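Local coordinates for protein Polyphosphate:AMP phosphotransferase (Pseudomonas aeruginosa PAO1, PDB 3CZP) that phosphorylates AMP to ADP with inorganic polyphosphate as the phosphate donor, and GMP to GDP less efficiently, using magnesium, at residues L62-E65 with L71-V74; N64-P69 with Y220-V225; L181-S186 with D190-Y195; R375-C380 with R443-Q448; K408-I413 with D451-M456. One frame throughout, in Å; residues are numbered along the deposited sequence. Where two conformers were deposited one is given.

In the fold
Contacts 1, 2 and 3 lie in the first of two fused PPK2 domains and precede contacts 4 and 5 in the second, centres 44 to 55 Å away; each domain has a five-stranded parallel sheet of P-loop NTPase type, order 2-3-1-4-5. Contacts 1 and 2 share Asn64 and Glu65 on helix 56-66, with centres 8 Å apart, and both touch the second subunit. Contact 3, about 27 Å from contact 2 between centres, is nested in the loop that contact 2 closes. Contacts 4 and 5, centres 13 Å apart, share helix 446-460, and their segments alternate along the chain. The N-terminal domain seems inactive and might serve dimerization, consistent with where contacts 1 and 2 lie.

Contact 1. Residues L62-E65 with L71-V74; sequences LLNE and LIEV
Asn64, near the end of helix 56-66, lays its amide against Ile72 and Val74 of strand 72-76, an edge strand, within this chain, of the parallel sheet in the N-terminal PPK2 domain. Helix and strand follow each other closely in the P-loop NTPase-type fold, with five residues between the two segments. The close-packed part is the amide against the branched side chains. Asn64 holds CG anti to its carbonyl carbon (chi1 -80°), which carries the amide out to the strand. There OD1 comes within 3.7 Å of Ile72 CD1 and 3.8 Å of Ile72 CB, while ND2 approaches Val74 CG2 at 3.9 Å. ND2 gives its hydrogen bond back into its own helix, to Val60 O, consistent with the amide being turned so that OD1 faces Ile72 and ND2 faces Val74. Leu63 adds a looser touch through its carbonyl, O to Ile72 CD1 at 4.4 Å. Ile72 and Val74 also pack on Ile105 of the neighbouring strand 103-107, and Pro326 of the second subunit lies against both Asn64 and Val74. The looser side is at the Ile72 carbonyl, where a water bridges helix and strand. This water lies 2.7 Å from Asn64 OD1 and 3.0 Å from Ile72 O, placed to donate to either oxygen.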
# COMPACT_ATOMS: atom_id res chain seq x y z
N LEU A 62 0.61 26.80 -9.30
CA LEU A 62 1.50 27.39 -10.27
C LEU A 62 2.74 26.51 -10.41
O LEU A 62 3.14 26.28 -11.52
CB LEU A 62 1.86 28.83 -9.89
CG LEU A 62 2.39 29.77 -10.96
CD1 LEU A 62 1.63 29.75 -12.25
CD2 LEU A 62 2.42 31.10 -10.37
N LEU A 63 3.26 25.97 -9.32
CA LEU A 63 4.38 25.01 -9.37
C LEU A 63 4.10 23.79 -10.24
O LEU A 63 5.01 23.26 -10.85
CB LEU A 63 4.76 24.50 -7.96
CG LEU A 63 5.38 25.52 -6.99
CD1 LEU A 63 5.60 24.84 -5.66
CD2 LEU A 63 6.63 26.29 -7.53
N ASN A 64 2.85 23.37 -10.28
CA ASN A 64 2.38 22.23 -11.10
C ASN A 64 2.09 22.60 -12.53
O ASN A 64 1.73 21.73 -13.33
CB ASN A 64 1.17 21.62 -10.43
CG ASN A 64 1.56 20.70 -9.29
OD1 ASN A 64 1.82 19.53 -9.54
ND2 ASN A 64 1.62 21.23 -8.01
N GLU A 65 2.25 23.88 -12.85
CA GLU A 65 2.24 24.37 -14.23
C GLU A 65 3.64 24.56 -14.70
O GLU A 65 3.98 24.16 -15.80
CB GLU A 65 1.47 25.68 -14.35
CG GLU A 65 1.38 26.13 -15.81
CD GLU A 65 0.51 27.37 -15.96
OE1 GLU A 65 -0.26 27.62 -15.01
OE2 GLU A 65 0.63 28.04 -17.04
N LEU A 71 5.13 13.97 -11.92
CA LEU A 71 6.22 13.58 -10.98
C LEU A 71 6.06 14.16 -9.54
O LEU A 71 6.98 14.12 -8.71
CB LEU A 71 7.54 14.00 -11.61
CG LEU A 71 8.00 13.26 -12.90
CD1 LEU A 71 9.41 13.78 -13.38
CD2 LEU A 71 8.05 11.73 -12.60
N ILE A 72 4.87 14.72 -9.26
CA ILE A 72 4.55 15.47 -8.03
C ILE A 72 3.20 14.91 -7.49
O ILE A 72 2.29 14.75 -8.25
CB ILE A 72 4.39 17.02 -8.24
CG1 ILE A 72 5.55 17.62 -9.01
CG2 ILE A 72 4.24 17.72 -6.93
CD1 ILE A 72 5.52 19.15 -9.34
N GLU A 73 3.15 14.52 -6.22
CA GLU A 73 1.90 14.18 -5.55
C GLU A 73 1.63 15.30 -4.59
O GLU A 73 2.53 15.75 -3.91
CB GLU A 73 2.00 12.88 -4.75
CG GLU A 73 2.58 11.67 -5.50
CD GLU A 73 4.02 11.35 -5.06
OE1 GLU A 73 4.15 10.51 -4.11
OE2 GLU A 73 4.99 11.96 -5.65
N VAL A 74 0.38 15.78 -4.58
CA VAL A 74 -0.08 16.84 -3.68
C VAL A 74 -1.14 16.25 -2.75
O VAL A 74 -2.19 15.73 -3.21
CB VAL A 74 -0.62 18.05 -4.44
CG1 VAL A 74 -0.96 19.15 -3.51
CG2 VAL A 74 0.43 18.53 -5.39
O HOH W 1 0.65 17.09 -9.06

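Contact 2. Residues N64-P69 with Y220-V225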
# COMPACT_ATOMS: atom_id res chain seq x y z
N ASN A 64 2.85 23.37 -10.28
CA ASN A 64 2.38 22.23 -11.10
C ASN A 64 2.09 22.60 -12.53
O ASN A 64 1.73 21.73 -13.33
CB ASN A 64 1.17 21.62 -10.43
CG ASN A 64 1.56 20.70 -9.29
OD1 ASN A 64 1.82 19.53 -9.54
ND2 ASN A 64 1.62 21.23 -8.01
N GLU A 65 2.25 23.88 -12.85
CA GLU A 65 2.24 24.37 -14.23
C GLU A 65 3.64 24.56 -14.70
O GLU A 65 3.98 24.16 -15.80
CB GLU A 65 1.47 25.68 -14.35
CG GLU A 65 1.38 26.13 -15.81
CD GLU A 65 0.51 27.37 -15.96
OE1 GLU A 65 -0.26 27.62 -15.01
OE2 GLU A 65 0.63 28.04 -17.04
N TRP A 66 4.49 25.07 -13.83
CA TRP A 66 5.91 25.25 -14.11
C TRP A 66 6.64 23.94 -14.22
O TRP A 66 7.50 23.77 -15.10
CB TRP A 66 6.57 26.07 -13.00
CG TRP A 66 6.14 27.54 -13.01
CD1 TRP A 66 5.37 28.16 -13.93
CD2 TRP A 66 6.46 28.53 -12.02
NE1 TRP A 66 5.21 29.48 -13.61
CE2 TRP A 66 5.85 29.74 -12.42
CE3 TRP A 66 7.20 28.50 -10.83
CZ2 TRP A 66 5.99 30.93 -11.69
CZ3 TRP A 66 7.33 29.68 -10.11
CH2 TRP A 66 6.71 30.89 -10.53
N MSE A 67 6.34 23.03 -13.28
CA MSE A 67 6.99 21.74 -13.20
C MSE A 67 6.09 20.71 -13.82
O MSE A 67 5.02 21.01 -14.34
CB MSE A 67 7.36 21.42 -11.74
CG MSE A 67 8.21 22.52 -11.12
SE MSE A 67 8.59 22.13 -9.27
CE MSE A 67 10.01 20.96 -9.62
N ASP A 68 6.55 19.47 -13.84
CA ASP A 68 5.77 18.38 -14.43
C ASP A 68 4.93 17.74 -13.31
O ASP A 68 5.44 17.09 -12.42
CB ASP A 68 6.74 17.34 -15.07
CG ASP A 68 6.05 16.34 -15.99
OD1 ASP A 68 4.87 16.03 -15.84
OD2 ASP A 68 6.74 15.71 -16.84
N PRO A 69 3.60 17.91 -13.37
CA PRO A 69 2.79 17.32 -12.33
C PRO A 69 2.79 15.78 -12.32
O PRO A 69 2.37 15.18 -11.33
CB PRO A 69 1.39 17.82 -12.67
CG PRO A 69 1.41 18.06 -14.16
CD PRO A 69 2.79 18.54 -14.43
N TYR A 220 6.00 38.11 -6.50
CA TYR A 220 7.08 37.87 -5.55
C TYR A 220 6.99 36.48 -4.86
O TYR A 220 8.00 35.81 -4.68
CB TYR A 220 7.06 38.93 -4.47
CG TYR A 220 8.00 38.63 -3.34
CD1 TYR A 220 9.34 38.93 -3.44
CD2 TYR A 220 7.54 38.03 -2.19
CE1 TYR A 220 10.20 38.65 -2.42
CE2 TYR A 220 8.40 37.73 -1.15
CZ TYR A 220 9.74 38.09 -1.26
OH TYR A 220 10.60 37.76 -0.23
N ARG A 221 5.81 36.11 -4.40
CA ARG A 221 5.65 34.90 -3.62
C ARG A 221 5.94 33.63 -4.44
O ARG A 221 6.64 32.73 -3.97
CB ARG A 221 4.26 34.85 -2.94
CG ARG A 221 3.11 34.42 -3.84
CD ARG A 221 1.77 34.60 -3.12
NE ARG A 221 0.66 34.29 -3.99
CZ ARG A 221 -0.60 34.73 -3.85
NH1 ARG A 221 -0.94 35.54 -2.85
NH2 ARG A 221 -1.55 34.32 -4.69
N ALA A 222 5.45 33.58 -5.69
CA ALA A 222 5.67 32.40 -6.54
C ALA A 222 7.09 32.27 -6.98
O ALA A 222 7.64 31.19 -6.93
CB ALA A 222 4.78 32.40 -7.77
N LEU A 223 7.65 33.37 -7.49
CA LEU A 223 9.03 33.38 -7.90
C LEU A 223 9.99 33.06 -6.77
O LEU A 223 10.99 32.40 -7.00
CB LEU A 223 9.39 34.74 -8.53
CG LEU A 223 10.58 34.76 -9.49
CD1 LEU A 223 10.45 33.77 -10.60
CD2 LEU A 223 10.80 36.16 -10.08
N THR A 224 9.73 33.62 -5.58
CA THR A 224 10.59 33.39 -4.41
C THR A 224 10.67 31.90 -3.98
O THR A 224 11.78 31.30 -3.87
CB THR A 224 10.24 34.33 -3.26
OG1 THR A 224 10.46 35.67 -3.70
CG2 THR A 224 11.10 34.05 -1.99
N VAL A 225 9.51 31.29 -3.86
CA VAL A 225 9.37 29.84 -3.58
C VAL A 225 10.05 28.98 -4.66
O VAL A 225 10.81 28.04 -4.36
CB VAL A 225 7.88 29.43 -3.46
CG1 VAL A 225 7.70 27.84 -3.47
CG2 VAL A 225 7.21 30.03 -2.22
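Trp66 drives the far end of its indole into the backbone of helix 218-238 at Ala222. The six-membered ring does the touching: CZ3 lies 3.5 Å from Ala222 O, and CH2 meets the methyl Ala222 CB at 3.7 Å. Carbonyl oxygen and amide alike come to the rim of the indole near its plane, Leu223 N standing 4.0 Å from Trp66 CH2, so the ring points at the helix instead of lying flat on it. A chi1 of -70°, with CG of Trp66 on the side of the backbone N, sends the indole across to the other helix. Helix 56-66 and helix 218-238, over 150 residues apart in sequence, are thus brought together within the alpha/beta fold of the N-terminal PPK2 domain. Around this first shell, Tyr18 and Val22 of helix 15-39 pack on the indole, and Leu25 of the same helix meets Leu223. Leu62, one turn back along helix 56-66, rests on Ala222. Farther out, a bound glycerol, probably from the crystallisation liquor, lies about 4 Å from the side chain of Leu223.

Contact 3. Residues L181-S186 with D190-Y195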
# COMPACT_ATOMS: atom_id res chain seq x y z
N LEU A 181 -10.50 27.31 10.82
CA LEU A 181 -10.44 28.53 11.66
C LEU A 181 -11.17 29.72 11.01
O LEU A 181 -11.14 29.88 9.78
CB LEU A 181 -8.98 28.96 11.93
CG LEU A 181 -8.05 28.10 12.79
CD1 LEU A 181 -6.64 28.68 12.74
CD2 LEU A 181 -8.56 27.98 14.24
N ASP A 182 -11.82 30.55 11.85
CA ASP A 182 -12.49 31.78 11.39
C ASP A 182 -11.49 32.92 11.42
O ASP A 182 -11.30 33.56 12.45
CB ASP A 182 -13.71 32.11 12.27
CG ASP A 182 -14.51 33.34 11.76
OD1 ASP A 182 -14.05 34.07 10.85
OD2 ASP A 182 -15.62 33.56 12.28
N TRP A 183 -10.89 33.18 10.28
CA TRP A 183 -9.89 34.20 10.18
C TRP A 183 -10.43 35.63 10.28
O TRP A 183 -9.67 36.55 10.37
CB TRP A 183 -9.06 33.97 8.93
CG TRP A 183 -8.19 32.75 9.01
CD1 TRP A 183 -8.54 31.49 8.71
CD2 TRP A 183 -6.84 32.70 9.44
NE1 TRP A 183 -7.51 30.65 8.91
CE2 TRP A 183 -6.44 31.38 9.36
CE3 TRP A 183 -5.94 33.64 9.88
CZ2 TRP A 183 -5.18 30.98 9.71
CZ3 TRP A 183 -4.71 33.25 10.22
CH2 TRP A 183 -4.33 31.93 10.13
N LYS A 184 -11.75 35.79 10.29
CA LYS A 184 -12.39 37.10 10.50
C LYS A 184 -12.20 37.61 11.93
O LYS A 184 -12.14 38.81 12.16
CB LYS A 184 -13.89 37.06 10.21
CG LYS A 184 -14.25 36.83 8.77
CD LYS A 184 -15.76 36.78 8.55
CE LYS A 184 -16.04 36.57 7.06
NZ LYS A 184 -17.49 36.48 6.74
N GLN A 185 -12.11 36.68 12.87
CA GLN A 185 -11.82 37.01 14.24
C GLN A 185 -10.36 37.39 14.40
O GLN A 185 -9.47 36.67 14.01
CB GLN A 185 -12.19 35.83 15.14
CG GLN A 185 -13.62 35.85 15.57
CD GLN A 185 -14.34 34.53 15.36
OE1 GLN A 185 -15.34 34.48 14.66
NE2 GLN A 185 -13.85 33.47 15.98
N SER A 186 -10.16 38.56 14.96
CA SER A 186 -8.84 39.18 15.19
C SER A 186 -7.95 38.27 16.03
O SER A 186 -6.78 38.14 15.75
CB SER A 186 -9.01 40.54 15.91
OG SER A 186 -7.76 41.19 16.09
N ASP A 190 -3.87 36.63 15.70
CA ASP A 190 -2.91 36.92 16.76
C ASP A 190 -2.39 35.64 17.41
O ASP A 190 -1.20 35.53 17.68
CB ASP A 190 -3.55 37.84 17.82
CG ASP A 190 -3.83 39.24 17.28
OD1 ASP A 190 -3.52 39.54 16.10
OD2 ASP A 190 -4.40 40.05 18.04
N ARG A 191 -3.25 34.67 17.64
CA ARG A 191 -2.81 33.45 18.31
C ARG A 191 -2.08 32.54 17.39
O ARG A 191 -1.10 31.93 17.78
CB ARG A 191 -3.97 32.71 19.00
CG ARG A 191 -4.61 33.57 20.05
CD ARG A 191 -5.78 32.86 20.70
NE ARG A 191 -5.30 31.66 21.36
CZ ARG A 191 -6.00 30.56 21.57
NH1 ARG A 191 -5.45 29.50 22.20
NH2 ARG A 191 -7.27 30.51 21.14
N PHE A 192 -2.56 32.45 16.14
CA PHE A 192 -1.91 31.66 15.14
C PHE A 192 -0.43 32.06 14.93
O PHE A 192 0.47 31.18 14.81
CB PHE A 192 -2.63 31.83 13.82
CG PHE A 192 -2.34 30.75 12.85
CD1 PHE A 192 -2.97 29.53 12.96
CD2 PHE A 192 -1.38 30.95 11.83
CE1 PHE A 192 -2.70 28.53 12.05
CE2 PHE A 192 -1.11 29.97 10.93
CZ PHE A 192 -1.77 28.74 11.02
N VAL A 193 -0.20 33.37 14.87
CA VAL A 193 1.14 33.86 14.62
C VAL A 193 1.99 33.76 15.88
O VAL A 193 3.19 33.58 15.78
CB VAL A 193 1.19 35.29 14.01
CG1 VAL A 193 0.71 35.28 12.50
CG2 VAL A 193 0.47 36.31 14.87
N HIS A 194 1.39 33.89 17.06
CA HIS A 194 2.09 33.67 18.35
C HIS A 194 2.63 32.26 18.46
O HIS A 194 3.83 32.01 18.70
CB HIS A 194 1.14 34.02 19.52
CG HIS A 194 1.62 33.56 20.86
ND1 HIS A 194 2.56 34.24 21.59
CD2 HIS A 194 1.26 32.48 21.61
CE1 HIS A 194 2.76 33.61 22.74
NE2 HIS A 194 1.97 32.55 22.78
N TYR A 195 1.77 31.29 18.22
CA TYR A 195 2.21 29.90 18.21
C TYR A 195 3.10 29.56 17.00
O TYR A 195 4.06 28.78 17.14
CB TYR A 195 1.02 28.94 18.34
CG TYR A 195 0.37 29.02 19.68
CD1 TYR A 195 1.10 28.68 20.84
CD2 TYR A 195 -0.96 29.43 19.83
CE1 TYR A 195 0.52 28.78 22.11
CE2 TYR A 195 -1.52 29.53 21.08
CZ TYR A 195 -0.80 29.18 22.20
OH TYR A 195 -1.36 29.27 23.41
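Trp183 reaches from the loop before helix 186-203 to Phe192 inside that helix. From CB its side chain leads into the indole, where NE1 of the five-membered ring is hydrogen-bonded to Ser179 OG; beyond it CZ2 comes within 4.2 Å of Phe192 CD1. The outermost atom, CH2, presses on one face of the phenyl, off its centre, 3.5 Å from Phe192 CD2 and 3.6 Å from CG. Ring centroids are 4.9 Å apart with planes at 67°, a T-shaped stack in which tryptophan gives the edge. Leu181 CD1 adds an apolar touch to Phe192 CD1 at 3.8 Å. One turn into the helix, Asp190 N donates a hydrogen bond to Ser186 O (3.3 Å), almost straight at 174°; Lys158 NZ makes a salt bridge to Asp190 OD1 and a hydrogen bond to Ser186 OG. An Asx turn from Asp182 OD1 to Lys184 N lies in a type I turn that ends at Gln185, the N-cap of helix 186-203 in the N-terminal PPK2 domain.

Contact 4. Residues R375-C380 with R443-Q448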
# COMPACT_ATOMS: atom_id res chain seq x y z
N ARG A 375 24.32 -3.70 11.36
CA ARG A 375 25.49 -3.23 12.07
C ARG A 375 26.66 -4.18 11.84
O ARG A 375 27.74 -3.78 11.39
CB ARG A 375 25.18 -3.15 13.58
CG ARG A 375 26.42 -3.02 14.47
CD ARG A 375 26.03 -2.71 15.95
NE ARG A 375 27.11 -3.07 16.90
CZ ARG A 375 27.18 -2.65 18.18
NH1 ARG A 375 26.28 -1.82 18.67
NH2 ARG A 375 28.19 -3.03 18.96
N ILE A 376 26.40 -5.44 12.11
CA ILE A 376 27.37 -6.52 11.97
C ILE A 376 27.85 -6.79 10.56
O ILE A 376 29.03 -6.97 10.37
CB ILE A 376 26.82 -7.81 12.64
CG1 ILE A 376 26.88 -7.61 14.15
CG2 ILE A 376 27.68 -9.09 12.25
CD1 ILE A 376 26.06 -8.54 14.90
N GLU A 377 26.97 -6.84 9.58
CA GLU A 377 27.42 -7.10 8.20
C GLU A 377 27.82 -5.82 7.44
O GLU A 377 28.43 -5.91 6.36
CB GLU A 377 26.34 -7.84 7.39
CG GLU A 377 25.94 -9.18 7.94
CD GLU A 377 27.10 -10.12 8.13
OE1 GLU A 377 28.08 -10.05 7.34
OE2 GLU A 377 27.04 -10.94 9.09
N GLY A 378 27.47 -4.66 8.00
CA GLY A 378 27.72 -3.37 7.39
C GLY A 378 26.75 -3.07 6.27
O GLY A 378 27.14 -2.57 5.22
N PHE A 379 25.48 -3.39 6.45
CA PHE A 379 24.52 -3.10 5.42
C PHE A 379 24.10 -1.63 5.51
O PHE A 379 23.39 -1.12 4.63
CB PHE A 379 23.31 -4.04 5.49
CG PHE A 379 23.65 -5.50 5.22
CD1 PHE A 379 24.66 -5.87 4.32
CD2 PHE A 379 22.92 -6.50 5.84
CE1 PHE A 379 24.96 -7.23 4.06
CE2 PHE A 379 23.21 -7.86 5.59
CZ PHE A 379 24.24 -8.22 4.70
N CYS A 380 24.49 -0.97 6.60
CA CYS A 380 24.32 0.47 6.76
C CYS A 380 25.60 1.01 7.44
O CYS A 380 26.39 0.22 7.98
CB CYS A 380 23.05 0.80 7.58
SG CYS A 380 23.19 0.42 9.35
N ARG A 443 27.55 -17.78 12.92
CA ARG A 443 27.95 -18.47 14.14
C ARG A 443 29.40 -18.11 14.54
O ARG A 443 29.72 -18.06 15.72
CB ARG A 443 27.75 -19.98 13.94
CG ARG A 443 28.39 -20.87 15.00
CD ARG A 443 28.06 -22.36 14.77
NE ARG A 443 28.59 -23.21 15.84
CZ ARG A 443 28.08 -23.28 17.07
NH1 ARG A 443 27.02 -22.56 17.41
NH2 ARG A 443 28.65 -24.05 17.97
N ASP A 444 30.25 -17.86 13.54
CA ASP A 444 31.63 -17.37 13.77
C ASP A 444 31.67 -15.84 14.05
O ASP A 444 32.75 -15.27 14.22
CB ASP A 444 32.55 -17.71 12.58
CG ASP A 444 32.63 -19.24 12.27
OD1 ASP A 444 31.93 -20.06 12.92
OD2 ASP A 444 33.39 -19.62 11.35
N LYS A 445 30.49 -15.21 14.06
CA LYS A 445 30.33 -13.79 14.40
C LYS A 445 29.59 -13.64 15.74
O LYS A 445 29.09 -12.58 16.05
CB LYS A 445 29.55 -13.04 13.29
CG LYS A 445 30.19 -13.07 11.89
CD LYS A 445 29.41 -12.19 10.88
CE LYS A 445 30.07 -10.84 10.61
NZ LYS A 445 31.32 -10.94 9.76
N TRP A 446 29.57 -14.71 16.53
CA TRP A 446 28.83 -14.77 17.82
C TRP A 446 29.02 -13.63 18.86
O TRP A 446 28.02 -13.11 19.40
CB TRP A 446 29.12 -16.09 18.51
CG TRP A 446 28.28 -16.31 19.75
CD1 TRP A 446 28.51 -15.82 21.01
CD2 TRP A 446 27.08 -17.07 19.83
NE1 TRP A 446 27.52 -16.22 21.87
CE2 TRP A 446 26.63 -17.00 21.18
CE3 TRP A 446 26.36 -17.82 18.91
CZ2 TRP A 446 25.50 -17.65 21.61
CZ3 TRP A 446 25.23 -18.46 19.35
CH2 TRP A 446 24.80 -18.37 20.69
N ASP A 447 30.27 -13.28 19.17
CA ASP A 447 30.53 -12.22 20.15
C ASP A 447 30.16 -10.82 19.62
O ASP A 447 29.97 -9.89 20.44
CB ASP A 447 31.98 -12.24 20.69
CG ASP A 447 32.16 -13.14 21.94
OD1 ASP A 447 31.24 -13.90 22.29
OD2 ASP A 447 33.24 -13.11 22.60
N GLN A 448 30.06 -10.67 18.29
CA GLN A 448 29.52 -9.42 17.68
C GLN A 448 28.03 -9.28 17.96
O GLN A 448 27.52 -8.16 18.13
CB GLN A 448 29.76 -9.34 16.17
CG GLN A 448 31.23 -9.17 15.71
CD GLN A 448 31.39 -9.16 14.16
OE1 GLN A 448 31.75 -10.17 13.56
NE2 GLN A 448 31.09 -8.03 13.53
O HOH W 2 28.76 -5.36 17.25
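Gln448 O and Arg375 NE share one water, which accepts from NE at 2.8 Å and donates to the carbonyl oxygen at 3.2 Å. Farther along the guanidinium, NH1 makes a salt bridge to Asp455 OD2, and the group lies by Trp385 as a cation-pi pair. Beside the water, Ile376 packs between the two helix ends. Its CD1 rests 3.6 Å from Gln448 O, while CG1 lies 3.9 Å from Gln448 CB and CG2 meets Gln448 NE2 at 3.8 Å. This is a surface junction of the C-terminal PPK2 domain, between the closing turn of helix 370-377 and the first turn of helix 446-460, where Lys445 is the N-cap residue. Lys445 is modelled in two conformers, and what follows holds for one of them. Its chain runs alongside Ile376, pointing the other way; the very close approach of CE to Ile376 CG2 is doubtful. In this conformer the methylenes CD and CE, more than NZ, lie by the Glu377 carboxylate, though their short distances to OE2 are equally uncertain. Lys445 NZ stands 4.1 Å from Glu377 OE1, opposite charges beyond a salt bridge. Asn442 packs on the same glutamate.

Contact 5. Residues K408-I413 with D451-M456; sequences KFWLAI and DAVGDM
Strand 404-412 and helix 446-460 approach most closely, between alpha carbons, at Trp410 and Val453, which are 8.3 Å apart. The strand belongs to the five-stranded parallel sheet of the C-terminal PPK2 domain, lying between strands 300-307 and 467-471, and the helix is laid over one face of that sheet, as in the layered alpha/beta fold of P-loop NTPases. Trp410 and Val453 both point their CB atoms into the gap. The indole stands out from the strand with CG anti to its own backbone N (chi1 174°), offering a broad flat surface to the helix. Val453 covers this surface with both methyls. CG1 sits by the five-membered ring and the shared bond, 3.9 Å from Trp410 CD2. Over the six-membered ring, CG2 makes a CH-pi contact, 3.6 Å from the ring centroid and 17° off the ring normal; CZ2 and CH2 of Trp410 are each 3.5 Å from this methyl. Leu372 of helix 370-377 packs on Trp410, Val453 and Met456, tying a second helix to the same cluster. Met456, a selenomethionine, comes in one helical turn after Val453 and crosses the indole at about a right angle. A bend at chi3 (83°) turns its terminal methyl toward the indole, where CE meets Trp410 CE3 at 4.1 Å.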
# COMPACT_ATOMS: atom_id res chain seq x y z
N LYS A 408 8.68 -7.09 23.50
CA LYS A 408 9.90 -7.37 22.73
C LYS A 408 10.71 -8.53 23.33
O LYS A 408 11.09 -8.48 24.50
CB LYS A 408 10.79 -6.11 22.72
CG LYS A 408 10.22 -4.91 21.96
CD LYS A 408 11.24 -3.78 21.90
CE LYS A 408 11.46 -3.07 23.23
NZ LYS A 408 12.27 -1.75 23.13
N PHE A 409 10.99 -9.55 22.54
CA PHE A 409 11.67 -10.75 23.02
C PHE A 409 13.03 -10.94 22.35
O PHE A 409 13.13 -10.92 21.13
CB PHE A 409 10.79 -12.00 22.75
CG PHE A 409 9.44 -12.00 23.48
CD1 PHE A 409 9.35 -12.22 24.86
CD2 PHE A 409 8.27 -11.77 22.79
CE1 PHE A 409 8.16 -12.19 25.50
CE2 PHE A 409 7.06 -11.78 23.45
CZ PHE A 409 7.01 -11.99 24.79
N TRP A 410 14.06 -11.18 23.15
CA TRP A 410 15.31 -11.67 22.66
C TRP A 410 15.43 -13.07 23.19
O TRP A 410 15.58 -13.26 24.39
CB TRP A 410 16.52 -10.85 23.15
CG TRP A 410 17.76 -11.49 22.73
CD1 TRP A 410 18.57 -12.34 23.48
CD2 TRP A 410 18.32 -11.49 21.40
NE1 TRP A 410 19.62 -12.82 22.68
CE2 TRP A 410 19.48 -12.32 21.42
CE3 TRP A 410 17.94 -10.88 20.20
CZ2 TRP A 410 20.27 -12.52 20.29
CZ3 TRP A 410 18.74 -11.09 19.06
CH2 TRP A 410 19.87 -11.90 19.11
N LEU A 411 15.34 -14.04 22.30
CA LEU A 411 15.48 -15.43 22.69
C LEU A 411 16.97 -15.79 22.68
O LEU A 411 17.62 -15.80 21.63
CB LEU A 411 14.68 -16.39 21.79
CG LEU A 411 13.23 -16.67 22.25
CD1 LEU A 411 12.41 -15.42 22.36
CD2 LEU A 411 12.59 -17.69 21.25
N ALA A 412 17.48 -16.11 23.86
CA ALA A 412 18.90 -16.35 24.05
C ALA A 412 19.17 -17.85 24.18
O ALA A 412 18.51 -18.54 24.95
CB ALA A 412 19.41 -15.57 25.27
N ILE A 413 20.14 -18.35 23.41
CA ILE A 413 20.64 -19.71 23.57
C ILE A 413 22.17 -19.63 23.59
O ILE A 413 22.74 -18.61 23.16
CB ILE A 413 20.17 -20.73 22.46
CG1 ILE A 413 20.68 -20.37 21.08
CG2 ILE A 413 18.63 -20.95 22.45
CD1 ILE A 413 20.08 -21.29 19.94
N ASP A 451 27.76 -8.26 21.81
CA ASP A 451 28.02 -6.83 21.99
C ASP A 451 26.85 -6.00 21.50
O ASP A 451 26.44 -5.06 22.16
CB ASP A 451 29.27 -6.37 21.26
CG ASP A 451 30.52 -6.81 21.94
OD1 ASP A 451 30.51 -7.11 23.16
OD2 ASP A 451 31.54 -6.86 21.23
N ALA A 452 26.30 -6.38 20.35
CA ALA A 452 25.18 -5.67 19.74
C ALA A 452 23.83 -5.82 20.46
O ALA A 452 23.02 -4.85 20.57
CB ALA A 452 25.06 -6.11 18.26
N VAL A 453 23.55 -7.02 20.94
CA VAL A 453 22.32 -7.26 21.75
C VAL A 453 22.43 -6.50 23.07
O VAL A 453 21.48 -5.84 23.48
CB VAL A 453 22.07 -8.78 21.99
CG1 VAL A 453 20.88 -9.04 22.94
CG2 VAL A 453 21.82 -9.43 20.64
N GLY A 454 23.61 -6.51 23.67
CA GLY A 454 23.87 -5.71 24.86
C GLY A 454 23.59 -4.24 24.70
O GLY A 454 22.94 -3.63 25.55
N ASP A 455 24.09 -3.64 23.63
CA ASP A 455 23.86 -2.24 23.35
C ASP A 455 22.43 -1.94 23.08
O ASP A 455 21.91 -0.91 23.55
CB ASP A 455 24.68 -1.78 22.15
CG ASP A 455 26.13 -1.79 22.42
OD1 ASP A 455 26.52 -1.84 23.62
OD2 ASP A 455 26.91 -1.71 21.46
N MSE A 456 21.79 -2.81 22.30
CA MSE A 456 20.39 -2.68 21.98
C MSE A 456 19.55 -2.60 23.24
O MSE A 456 18.79 -1.68 23.44
CB MSE A 456 19.94 -3.89 21.14
CG MSE A 456 18.44 -4.00 20.91
SE MSE A 456 18.13 -5.53 19.72
CE MSE A 456 18.18 -6.89 21.07